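Local coordinates for protein type II restriction enzyme BsoBI (Geobacillus stearothermophilus, PDB 1DC1) that recognises the double-stranded DNA sequence 5'-CYCGRG-3' as a homodimer and cuts it after the first C, leaving 5'-phosphate ends, at residues L33-R38 with D124-T129; D61-E66 with S94-I99; R144-A149 with K185-T190; L238-G243 with T262-K267. All blocks are in the same frame, centred on the assembly; numbering follows the deposited sequence. Where two conformers were deposited one is given.

Contact 1 (L33-R38 with D124-T129); sequences LEKNKR and DSLGGT. With nucleotides of chain B.
Helix 33-38 comes nearest to helix 124-129 where the CA atoms of Arg38 and Leu126 lie 7.8 Å apart, and Leu126 makes both of the side-chain contacts between the segments. Its CG stands anti to the backbone N (chi1 170°), which sends the two methyls forward to separate targets: CD1 meets the CB of Arg38 at 4.0 Å, and CD2 reaches the CG of Lys35 at 4.2 Å. Both long side chains meet the leucine with carbons near their bases. The chain of Arg38 bends at chi2 and leads away, its NE giving a hydrogen bond of 3.0 Å to Glu34 OE2 within a salt bridge one helical turn back. Helix 124-129 turns its other flank to the DNA. There the CA of Gly128 lies 3.2 Å from N3 of DA9 of chain B, an atom of the minor groove, and the side chain of Asp124 lies against the deoxyribose. Tyr42, further along helix 21-53, packs on Leu126 and Ser125, while Phe121 of the second subunit also covers Leu126, placing the pair between helices 21-53 and 110-152 at the dimer interface.

Contact 2 (D61-E66 with S94-I99); sequences DLLYLE and SINNLI
Leu63 reaches from the turn 61-66 to helix 94-99 and meets Ile95, Asn96 and Ile99, residues that line one side of the helix. The tight part is with Ile99, whose CD1 sits 3.5 Å from Leu63 CG and 3.6 Å from Leu63 CD2. The CG1 of Ile99 is anti to its carbonyl carbon (chi1 -72°) and chi2 is extended, putting that terminal methyl into the fork of the leucine. Beside it, Leu63 CD2 touches the CG2 branch of Ile95 at 3.8 Å, the two side chains running past each other in opposite directions. Toward solvent the fit is looser: Asn96 crosses Leu63 at about a right angle and brings OD1 only to 4.1 Å from Leu63 CD1. Leu63 and Asn96 are themselves partly exposed, whereas both isoleucines are buried. Inside, Leu62 turns to Phe110 and Leu114 of helix 110-152, and Leu72 of helix 69-75 packs on Ile95. The turn holds itself with a bond of 3.0 Å from Tyr64 N to Asp61 O, and Gln69 NE2 hydrogen-bonds to the carbonyls of Leu62 and Leu65. Between the two segments the contact is therefore carried by apolar packing, while these polar bonds hold the turn itself.

Contact 3 (R144-A149 with K185-T190); sequences RAIISA and KGISWT
The CG2 of Ile146 approaches the indole of Trp189 obliquely, 4.5 Å from CZ3, and NE1 of the ring hydrogen-bonds to the carbonyl O of Ile321. A second flat group, the guanidinium of Arg144, lies on the helix side: Ile147 CG1 is over one face, 3.3 Å above the plane and toward its rim, while Ser148 OG sits at the edge in plane, taking a weak bond from NH2 at 3.4 Å. Salt bridges to Glu181 and Asp177 also hold this guanidinium. Ile147 works in both directions: its CG1 is wedged between the backbone N and the carbonyl carbon (chi1 68°), and CG2 is left to meet Ile187 CD1 at 3.7 Å, the two side chains crossing at about a right angle. Ile146 CG2 adds a looser touch on Ile187 CG2, at 4.4 Å. All four touching residues are buried and meet through apolar atoms. Helix 144-149 runs nearly along strand 186-190, at 21° with axes 10.2 Å apart, and so lies on one face of the mixed sheet of the PDDEXK nuclease core. Tyr157 of the adjacent strand 157-161 packs on both Ile147 and Ile187, and helix 310-321 adjoins Ile146 through Cys317.

Contact 4 (L238-G243 with T262-K267); sequences LGELKG and TRIRNK. With nucleotides of chain A.
Phosphate oxygen OP1 of DC7 of chain A accepts a hydrogen bond of 2.7 Å from the backbone N of Gly243, with an N-H...O angle of 148°, just past the end of strand 238-242. The other oxygen, OP2, lies 3.3 Å from Lys242 CE; the amino group of that lysine forms a salt bridge with the phosphate of another nucleotide. Further back along the strand, Leu238 and Glu240 point to helix 262-267 and meet Ile264. Leu238 CD1 touches Ile264 CG2 at 3.9 Å. The CG1 of Ile264 is anti to its carbonyl carbon (chi1 -73°), which carries CD1 forward to 4.0 Å from Leu238 CB and 4.1 Å from Glu240 OE2. The segments belong to a beta-alpha-beta unit in which helix 247-270 links the parallel strands 235-242 and 276-281, and the strand carries the E-x-K end of the PDDEXK motif, Glu240 and Lys242, predicted with Asp212 to form the catalytic magnesium site. Glu240 OE1 accepts a hydrogen bond from the backbone N of Asp212. Ile264 CD1 adds one apolar contact to this carboxylate, beside Ala257, Ala260 and Leu261 of the same helix. Val211 packs on Leu238, Glu240 and Ile264 alike.

How the contacts relate
Along the chain, contact 2 falls between the two halves of contact 1, and contacts 3 and 4 follow in turn. Contacts 1 and 2 lie in the helical part of the subunit, their centres 27 Å apart. Contacts 3 and 4 share the eight-stranded mixed sheet, 20 Å apart between centres, one through strand 184-191 and the other through strand 235-242. Helix 110-152 spans from contact 1, at residues 124-129, to the sheet at contact 3, at 144-149. Contacts 1 and 4, with centres 28 Å apart on opposite sides of the chain's centre, meet different DNA strands, chains B and A, consistent with a protein that surrounds its DNA.

Contact 1 (L33-R38 with D124-T129)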
# COMPACT_ATOMS: atom_id res chain seq x y z
N LEU D 33 -1.22 -19.03 6.45
CA LEU D 33 -1.83 -20.28 6.04
C LEU D 33 -2.46 -20.16 4.68
O LEU D 33 -2.37 -21.08 3.85
CB LEU D 33 -2.90 -20.72 7.05
CG LEU D 33 -2.32 -21.68 8.11
CD1 LEU D 33 -0.81 -21.38 8.42
CD2 LEU D 33 -3.18 -21.52 9.38
N GLU D 34 -3.11 -19.03 4.44
CA GLU D 34 -3.77 -18.83 3.15
C GLU D 34 -2.72 -18.64 2.05
O GLU D 34 -2.88 -19.16 0.95
CB GLU D 34 -4.71 -17.63 3.26
CG GLU D 34 -5.44 -17.23 2.00
CD GLU D 34 -6.45 -18.26 1.55
OE1 GLU D 34 -6.77 -19.16 2.33
OE2 GLU D 34 -6.91 -18.14 0.40
N LYS D 35 -1.66 -17.89 2.36
CA LYS D 35 -0.55 -17.69 1.44
C LYS D 35 0.02 -19.03 1.00
O LYS D 35 0.26 -19.23 -0.18
CB LYS D 35 0.55 -16.85 2.10
CG LYS D 35 1.55 -16.33 1.14
CD LYS D 35 2.39 -15.22 1.79
CE LYS D 35 3.70 -15.72 2.39
NZ LYS D 35 4.72 -14.63 2.58
N ASN D 36 0.24 -19.95 1.94
CA ASN D 36 0.77 -21.27 1.56
C ASN D 36 -0.19 -22.06 0.67
O ASN D 36 0.23 -22.73 -0.27
CB ASN D 36 1.15 -22.02 2.80
CG ASN D 36 2.43 -21.50 3.37
OD1 ASN D 36 3.39 -21.32 2.63
ND2 ASN D 36 2.45 -21.21 4.66
N LYS D 37 -1.48 -21.94 0.94
CA LYS D 37 -2.50 -22.58 0.12
C LYS D 37 -2.48 -22.03 -1.30
O LYS D 37 -2.64 -22.78 -2.27
CB LYS D 37 -3.90 -22.33 0.70
CG LYS D 37 -4.22 -23.02 2.02
CD LYS D 37 -5.67 -22.70 2.40
CE LYS D 37 -5.92 -22.94 3.87
NZ LYS D 37 -7.36 -23.10 4.16
N ARG D 38 -2.32 -20.71 -1.42
CA ARG D 38 -2.28 -20.02 -2.73
C ARG D 38 -0.96 -20.15 -3.52
O ARG D 38 -0.91 -19.88 -4.74
CB ARG D 38 -2.58 -18.52 -2.52
CG ARG D 38 -3.99 -18.24 -2.05
CD ARG D 38 -5.03 -18.88 -2.97
NE ARG D 38 -6.36 -18.51 -2.52
CZ ARG D 38 -7.48 -18.62 -3.23
NH1 ARG D 38 -7.44 -19.11 -4.47
NH2 ARG D 38 -8.64 -18.22 -2.72
N ASP D 124 6.11 -11.12 -5.99
CA ASP D 124 5.44 -9.83 -5.76
C ASP D 124 4.00 -9.96 -6.30
O ASP D 124 3.08 -9.33 -5.78
CB ASP D 124 6.19 -8.71 -6.49
CG ASP D 124 6.12 -7.34 -5.77
OD1 ASP D 124 5.40 -7.16 -4.78
OD2 ASP D 124 6.82 -6.44 -6.23
N SER D 125 3.82 -10.77 -7.35
CA SER D 125 2.47 -11.02 -7.90
C SER D 125 1.61 -11.79 -6.89
O SER D 125 0.44 -11.44 -6.69
CB SER D 125 2.54 -11.83 -9.21
OG SER D 125 1.24 -12.22 -9.60
N LEU D 126 2.18 -12.84 -6.26
CA LEU D 126 1.47 -13.60 -5.24
C LEU D 126 1.11 -12.65 -4.11
O LEU D 126 0.01 -12.67 -3.65
CB LEU D 126 2.28 -14.79 -4.71
CG LEU D 126 1.67 -15.49 -3.46
CD1 LEU D 126 0.32 -16.09 -3.76
CD2 LEU D 126 2.59 -16.55 -2.94
N GLY D 127 2.05 -11.80 -3.68
CA GLY D 127 1.80 -10.81 -2.65
C GLY D 127 0.61 -9.93 -3.01
O GLY D 127 -0.24 -9.69 -2.15
N GLY D 128 0.54 -9.47 -4.27
CA GLY D 128 -0.58 -8.67 -4.74
C GLY D 128 -1.89 -9.42 -4.65
O GLY D 128 -2.89 -8.88 -4.17
N THR D 129 -1.89 -10.67 -5.08
CA THR D 129 -3.05 -11.54 -5.03
C THR D 129 -3.55 -11.71 -3.59
O THR D 129 -4.75 -11.59 -3.31
CB THR D 129 -2.68 -12.88 -5.63
OG1 THR D 129 -2.81 -12.77 -7.06
CG2 THR D 129 -3.54 -14.01 -5.09
P DA B 9 5.04 -3.15 -9.46
OP1 DA B 9 6.43 -3.17 -8.90
OP2 DA B 9 4.84 -2.60 -10.83
O5' DA B 9 4.35 -4.59 -9.37
C5' DA B 9 4.88 -5.68 -8.55
C4' DA B 9 3.75 -6.47 -7.91
O4' DA B 9 3.25 -5.83 -6.72
C3' DA B 9 2.51 -6.67 -8.77
O3' DA B 9 2.73 -7.68 -9.76
C2' DA B 9 1.45 -7.01 -7.73
C1' DA B 9 1.87 -6.14 -6.54
N9 DA B 9 1.13 -4.88 -6.51
C8 DA B 9 1.40 -3.72 -7.22
N7 DA B 9 0.54 -2.76 -6.99
C5 DA B 9 -0.34 -3.30 -6.06
C6 DA B 9 -1.48 -2.78 -5.41
N6 DA B 9 -1.95 -1.55 -5.57
N1 DA B 9 -2.13 -3.59 -4.56
C2 DA B 9 -1.68 -4.84 -4.37
N3 DA B 9 -0.63 -5.43 -4.91
C4 DA B 9 0.01 -4.61 -5.76
P DG B 10 1.62 -7.96 -10.88
OP1 DG B 10 2.28 -8.88 -11.85
OP2 DG B 10 1.09 -6.66 -11.36
O5' DG B 10 0.56 -8.80 -10.06
C5' DG B 10 -0.81 -8.82 -10.40
C4' DG B 10 -1.64 -9.03 -9.14
O4' DG B 10 -1.34 -7.99 -8.20
C3' DG B 10 -3.13 -8.90 -9.43
O3' DG B 10 -3.67 -10.17 -9.61
C2' DG B 10 -3.70 -8.25 -8.19
C1' DG B 10 -2.54 -7.41 -7.69
N9 DG B 10 -2.59 -6.02 -8.12
C8 DG B 10 -1.65 -5.38 -8.91
N7 DG B 10 -1.90 -4.10 -9.05
C5 DG B 10 -3.08 -3.90 -8.34
C6 DG B 10 -3.84 -2.69 -8.11
O6 DG B 10 -3.63 -1.55 -8.55
N1 DG B 10 -4.95 -2.92 -7.29
C2 DG B 10 -5.34 -4.17 -6.82
N2 DG B 10 -6.49 -4.20 -6.08
N3 DG B 10 -4.65 -5.30 -7.05
C4 DG B 10 -3.53 -5.08 -7.79

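Contact 2 (D61-E66 with S94-I99)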
# COMPACT_ATOMS: atom_id res chain seq x y z
N ASP D 61 18.32 -19.30 -27.45
CA ASP D 61 17.34 -20.22 -27.99
C ASP D 61 15.97 -20.03 -27.34
O ASP D 61 14.95 -20.38 -27.93
CB ASP D 61 17.81 -21.67 -27.78
CG ASP D 61 18.89 -22.10 -28.78
OD1 ASP D 61 19.02 -21.47 -29.86
OD2 ASP D 61 19.60 -23.09 -28.46
N LEU D 62 15.96 -19.47 -26.13
CA LEU D 62 14.70 -19.24 -25.38
C LEU D 62 13.77 -18.29 -26.16
O LEU D 62 12.55 -18.35 -26.00
CB LEU D 62 15.02 -18.69 -23.95
CG LEU D 62 15.90 -19.56 -23.00
CD1 LEU D 62 16.41 -18.77 -21.81
CD2 LEU D 62 15.08 -20.75 -22.52
N LEU D 63 14.37 -17.45 -27.01
CA LEU D 63 13.61 -16.50 -27.81
C LEU D 63 12.70 -17.19 -28.83
O LEU D 63 11.77 -16.58 -29.37
CB LEU D 63 14.56 -15.60 -28.54
CG LEU D 63 15.34 -14.72 -27.58
CD1 LEU D 63 16.45 -13.92 -28.29
CD2 LEU D 63 14.32 -13.81 -26.94
N TYR D 64 12.96 -18.45 -29.11
CA TYR D 64 12.15 -19.18 -30.09
C TYR D 64 11.05 -20.05 -29.53
O TYR D 64 10.27 -20.63 -30.28
CB TYR D 64 13.05 -20.00 -31.01
CG TYR D 64 14.14 -19.16 -31.57
CD1 TYR D 64 13.84 -17.94 -32.17
CD2 TYR D 64 15.47 -19.53 -31.43
CE1 TYR D 64 14.84 -17.10 -32.59
CE2 TYR D 64 16.48 -18.71 -31.84
CZ TYR D 64 16.16 -17.49 -32.42
OH TYR D 64 17.18 -16.62 -32.79
N LEU D 65 10.99 -20.16 -28.21
CA LEU D 65 9.93 -20.92 -27.57
C LEU D 65 8.80 -19.91 -27.29
O LEU D 65 8.75 -19.27 -26.23
CB LEU D 65 10.47 -21.56 -26.30
CG LEU D 65 11.77 -22.37 -26.49
CD1 LEU D 65 12.33 -22.85 -25.16
CD2 LEU D 65 11.45 -23.55 -27.36
N GLU D 66 7.89 -19.76 -28.25
CA GLU D 66 6.84 -18.77 -28.08
C GLU D 66 6.00 -18.96 -26.82
O GLU D 66 5.56 -17.98 -26.21
CB GLU D 66 5.97 -18.67 -29.34
CG GLU D 66 5.29 -19.96 -29.73
CD GLU D 66 4.30 -19.80 -30.91
OE1 GLU D 66 4.59 -19.07 -31.89
OE2 GLU D 66 3.23 -20.45 -30.85
N SER D 94 13.59 -5.65 -22.84
CA SER D 94 13.68 -6.16 -21.48
C SER D 94 14.10 -7.63 -21.52
O SER D 94 14.91 -8.07 -20.71
CB SER D 94 12.31 -6.06 -20.75
OG SER D 94 12.45 -6.23 -19.34
N ILE D 95 13.53 -8.40 -22.44
CA ILE D 95 13.86 -9.81 -22.50
C ILE D 95 15.32 -9.97 -22.92
O ILE D 95 16.02 -10.80 -22.36
CB ILE D 95 12.91 -10.61 -23.46
CG1 ILE D 95 11.49 -10.68 -22.87
CG2 ILE D 95 13.45 -12.04 -23.66
CD1 ILE D 95 10.45 -11.15 -23.87
N ASN D 96 15.79 -9.16 -23.87
CA ASN D 96 17.19 -9.25 -24.26
C ASN D 96 18.11 -8.90 -23.09
O ASN D 96 19.18 -9.50 -22.92
CB ASN D 96 17.47 -8.34 -25.47
CG ASN D 96 16.73 -8.81 -26.73
OD1 ASN D 96 16.47 -10.02 -26.91
ND2 ASN D 96 16.36 -7.87 -27.60
N ASN D 97 17.68 -7.96 -22.25
CA ASN D 97 18.51 -7.58 -21.11
C ASN D 97 18.65 -8.76 -20.18
O ASN D 97 19.72 -9.02 -19.63
CB ASN D 97 17.87 -6.40 -20.39
CG ASN D 97 17.96 -5.11 -21.21
OD1 ASN D 97 18.81 -4.98 -22.12
ND2 ASN D 97 17.07 -4.15 -20.90
N LEU D 98 17.56 -9.51 -20.01
CA LEU D 98 17.58 -10.67 -19.14
C LEU D 98 18.56 -11.69 -19.71
O LEU D 98 19.41 -12.25 -18.98
CB LEU D 98 16.15 -11.26 -19.05
CG LEU D 98 16.11 -12.66 -18.43
CD1 LEU D 98 16.58 -12.64 -16.97
CD2 LEU D 98 14.69 -13.25 -18.59
N ILE D 99 18.45 -11.94 -21.01
CA ILE D 99 19.36 -12.88 -21.66
C ILE D 99 20.84 -12.42 -21.56
O ILE D 99 21.68 -13.19 -21.12
CB ILE D 99 18.96 -13.13 -23.15
CG1 ILE D 99 17.68 -13.96 -23.21
CG2 ILE D 99 20.08 -13.87 -23.91
CD1 ILE D 99 17.06 -14.01 -24.58

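Contact 3 (R144-A149 with K185-T190)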
# COMPACT_ATOMS: atom_id res chain seq x y z
N ARG D 144 -21.29 -12.60 6.60
CA ARG D 144 -21.67 -13.73 7.45
C ARG D 144 -22.33 -13.17 8.71
O ARG D 144 -23.34 -13.72 9.17
CB ARG D 144 -20.45 -14.57 7.82
CG ARG D 144 -20.74 -15.75 8.72
CD ARG D 144 -21.43 -16.83 7.89
NE ARG D 144 -22.87 -16.89 8.19
CZ ARG D 144 -23.78 -17.58 7.50
NH1 ARG D 144 -23.45 -18.30 6.43
NH2 ARG D 144 -25.03 -17.59 7.94
N ALA D 145 -21.76 -12.10 9.28
CA ALA D 145 -22.34 -11.49 10.49
C ALA D 145 -23.76 -10.89 10.21
O ALA D 145 -24.66 -11.00 11.03
CB ALA D 145 -21.39 -10.41 11.02
N ILE D 146 -23.93 -10.29 9.04
CA ILE D 146 -25.19 -9.70 8.61
C ILE D 146 -26.24 -10.79 8.40
O ILE D 146 -27.33 -10.69 8.96
CB ILE D 146 -25.00 -8.91 7.27
CG1 ILE D 146 -24.07 -7.68 7.50
CG2 ILE D 146 -26.42 -8.58 6.64
CD1 ILE D 146 -24.78 -6.38 7.59
N ILE D 147 -25.95 -11.81 7.60
CA ILE D 147 -26.94 -12.88 7.38
C ILE D 147 -27.24 -13.68 8.65
O ILE D 147 -28.37 -14.06 8.88
CB ILE D 147 -26.59 -13.79 6.13
CG1 ILE D 147 -25.34 -14.64 6.32
CG2 ILE D 147 -26.43 -12.87 4.90
CD1 ILE D 147 -24.99 -15.36 5.04
N SER D 148 -26.25 -13.89 9.52
CA SER D 148 -26.55 -14.57 10.78
C SER D 148 -27.47 -13.71 11.63
O SER D 148 -28.39 -14.24 12.26
CB SER D 148 -25.29 -14.90 11.54
OG SER D 148 -24.81 -16.10 10.99
N ALA D 149 -27.23 -12.41 11.67
CA ALA D 149 -28.11 -11.53 12.42
C ALA D 149 -29.57 -11.62 11.89
O ALA D 149 -30.51 -11.62 12.67
CB ALA D 149 -27.62 -10.09 12.33
N LYS D 185 -22.62 -10.44 -3.24
CA LYS D 185 -22.29 -9.09 -3.68
C LYS D 185 -23.23 -8.12 -2.94
O LYS D 185 -22.91 -6.96 -2.73
CB LYS D 185 -22.49 -9.03 -5.22
CG LYS D 185 -22.67 -7.65 -5.89
CD LYS D 185 -21.50 -6.72 -5.59
CE LYS D 185 -21.64 -5.38 -6.30
NZ LYS D 185 -20.28 -4.85 -6.63
N GLY D 186 -24.40 -8.61 -2.53
CA GLY D 186 -25.37 -7.78 -1.84
C GLY D 186 -26.39 -8.63 -1.10
O GLY D 186 -26.53 -9.82 -1.39
N ILE D 187 -27.10 -8.03 -0.16
CA ILE D 187 -28.11 -8.73 0.64
C ILE D 187 -29.24 -7.74 0.77
O ILE D 187 -29.00 -6.52 0.89
CB ILE D 187 -27.57 -9.06 2.06
CG1 ILE D 187 -26.36 -10.01 1.93
CG2 ILE D 187 -28.71 -9.59 2.99
CD1 ILE D 187 -26.71 -11.41 1.49
N SER D 188 -30.46 -8.24 0.72
CA SER D 188 -31.61 -7.37 0.81
C SER D 188 -32.66 -7.91 1.77
O SER D 188 -32.95 -9.09 1.75
CB SER D 188 -32.19 -7.21 -0.58
OG SER D 188 -33.20 -6.23 -0.56
N TRP D 189 -33.25 -7.05 2.59
CA TRP D 189 -34.29 -7.49 3.54
C TRP D 189 -35.35 -6.38 3.76
O TRP D 189 -35.29 -5.27 3.20
CB TRP D 189 -33.69 -7.83 4.91
CG TRP D 189 -33.03 -6.64 5.58
CD1 TRP D 189 -33.57 -5.78 6.53
CD2 TRP D 189 -31.66 -6.18 5.35
NE1 TRP D 189 -32.62 -4.83 6.89
CE2 TRP D 189 -31.45 -5.05 6.19
CE3 TRP D 189 -30.61 -6.62 4.51
CZ2 TRP D 189 -30.20 -4.35 6.21
CZ3 TRP D 189 -29.37 -5.93 4.54
CH2 TRP D 189 -29.18 -4.82 5.37
N THR D 190 -36.34 -6.72 4.59
CA THR D 190 -37.41 -5.79 4.95
C THR D 190 -37.55 -5.88 6.46
O THR D 190 -37.66 -6.96 7.03
CB THR D 190 -38.75 -6.18 4.32
OG1 THR D 190 -38.65 -6.13 2.90
CG2 THR D 190 -39.83 -5.20 4.75

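Contact 4 (L238-G243 with T262-K267)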
# COMPACT_ATOMS: atom_id res chain seq x y z
N LEU D 238 -23.14 4.76 4.10
CA LEU D 238 -21.94 4.50 3.30
C LEU D 238 -20.83 4.19 4.31
O LEU D 238 -20.74 4.82 5.36
CB LEU D 238 -21.57 5.68 2.41
CG LEU D 238 -22.77 6.05 1.51
CD1 LEU D 238 -23.38 7.35 1.97
CD2 LEU D 238 -22.35 6.14 0.11
N GLY D 239 -20.04 3.17 4.02
CA GLY D 239 -19.01 2.83 4.98
C GLY D 239 -17.78 2.23 4.34
O GLY D 239 -17.83 1.73 3.22
N GLU D 240 -16.68 2.31 5.07
CA GLU D 240 -15.39 1.77 4.63
C GLU D 240 -15.14 0.56 5.50
O GLU D 240 -15.47 0.55 6.68
CB GLU D 240 -14.27 2.80 4.81
CG GLU D 240 -13.73 3.52 3.54
CD GLU D 240 -14.73 3.67 2.36
OE1 GLU D 240 -15.06 2.64 1.72
OE2 GLU D 240 -15.16 4.82 2.03
N LEU D 241 -14.56 -0.49 4.92
CA LEU D 241 -14.29 -1.75 5.64
C LEU D 241 -12.86 -2.14 5.32
O LEU D 241 -12.56 -2.40 4.17
CB LEU D 241 -15.26 -2.85 5.16
CG LEU D 241 -15.05 -4.34 5.51
CD1 LEU D 241 -15.07 -4.52 7.03
CD2 LEU D 241 -16.16 -5.21 4.88
N LYS D 242 -11.99 -2.17 6.34
CA LYS D 242 -10.56 -2.52 6.18
C LYS D 242 -10.29 -3.86 6.87
O LYS D 242 -10.40 -3.98 8.09
CB LYS D 242 -9.70 -1.43 6.78
CG LYS D 242 -10.26 -0.04 6.50
CD LYS D 242 -9.42 0.71 5.53
CE LYS D 242 -9.38 0.04 4.22
NZ LYS D 242 -10.36 0.71 3.33
N GLY D 243 -9.98 -4.88 6.06
CA GLY D 243 -9.74 -6.20 6.60
C GLY D 243 -8.27 -6.51 6.85
O GLY D 243 -7.92 -7.62 7.19
N THR D 262 -14.75 11.74 4.00
CA THR D 262 -14.92 13.17 3.94
C THR D 262 -15.41 13.57 2.52
O THR D 262 -16.26 14.44 2.37
CB THR D 262 -13.62 13.85 4.33
OG1 THR D 262 -13.27 13.45 5.67
CG2 THR D 262 -13.79 15.35 4.23
N ARG D 263 -14.90 12.93 1.48
CA ARG D 263 -15.39 13.21 0.14
C ARG D 263 -16.91 12.94 0.16
O ARG D 263 -17.70 13.72 -0.36
CB ARG D 263 -14.73 12.27 -0.88
CG ARG D 263 -13.35 12.74 -1.32
CD ARG D 263 -12.58 11.67 -2.11
NE ARG D 263 -11.30 12.15 -2.70
CZ ARG D 263 -10.49 11.39 -3.46
NH1 ARG D 263 -10.81 10.13 -3.72
NH2 ARG D 263 -9.39 11.89 -4.01
N ILE D 264 -17.31 11.81 0.78
CA ILE D 264 -18.71 11.39 0.87
C ILE D 264 -19.59 12.42 1.58
O ILE D 264 -20.59 12.89 1.02
CB ILE D 264 -18.86 10.02 1.59
CG1 ILE D 264 -18.37 8.90 0.66
CG2 ILE D 264 -20.33 9.77 1.97
CD1 ILE D 264 -18.15 7.50 1.37
N ARG D 265 -19.19 12.77 2.79
CA ARG D 265 -19.90 13.75 3.60
C ARG D 265 -20.00 15.09 2.91
O ARG D 265 -21.06 15.71 2.96
CB ARG D 265 -19.18 13.92 4.93
CG ARG D 265 -19.64 12.94 5.95
CD ARG D 265 -18.92 13.13 7.28
NE ARG D 265 -17.45 13.16 7.21
CZ ARG D 265 -16.72 14.27 7.26
NH1 ARG D 265 -17.29 15.45 7.39
NH2 ARG D 265 -15.40 14.19 7.22
N ASN D 266 -18.91 15.52 2.28
CA ASN D 266 -18.88 16.80 1.59
C ASN D 266 -19.88 16.82 0.43
O ASN D 266 -20.75 17.70 0.38
CB ASN D 266 -17.45 17.08 1.07
CG ASN D 266 -16.49 17.59 2.19
OD1 ASN D 266 -16.91 17.91 3.31
ND2 ASN D 266 -15.20 17.65 1.87
N LYS D 267 -19.77 15.85 -0.47
CA LYS D 267 -20.65 15.81 -1.62
C LYS D 267 -22.13 15.66 -1.22
O LYS D 267 -23.01 16.35 -1.76
CB LYS D 267 -20.22 14.66 -2.51
CG LYS D 267 -18.98 15.00 -3.28
CD LYS D 267 -19.21 16.28 -4.06
CE LYS D 267 -18.05 16.57 -4.98
NZ LYS D 267 -18.55 16.96 -6.33
P DC A 7 -8.48 -4.29 2.56
OP1 DC A 7 -9.14 -5.16 3.54
OP2 DC A 7 -8.59 -2.80 2.68
O5' DC A 7 -6.93 -4.62 2.54
C5' DC A 7 -6.45 -5.97 2.40
C4' DC A 7 -4.93 -5.99 2.43
O4' DC A 7 -4.36 -5.24 1.32
C3' DC A 7 -4.30 -5.45 3.72
O3' DC A 7 -3.21 -6.26 4.07
C2' DC A 7 -3.72 -4.12 3.28
C1' DC A 7 -3.36 -4.35 1.82
N1 DC A 7 -3.37 -3.10 1.05
C2 DC A 7 -2.23 -2.76 0.28
O2 DC A 7 -1.33 -3.62 0.09
N3 DC A 7 -2.14 -1.51 -0.27
C4 DC A 7 -3.17 -0.66 -0.14
N4 DC A 7 -3.04 0.57 -0.66
C5 DC A 7 -4.38 -1.02 0.55
C6 DC A 7 -4.44 -2.23 1.12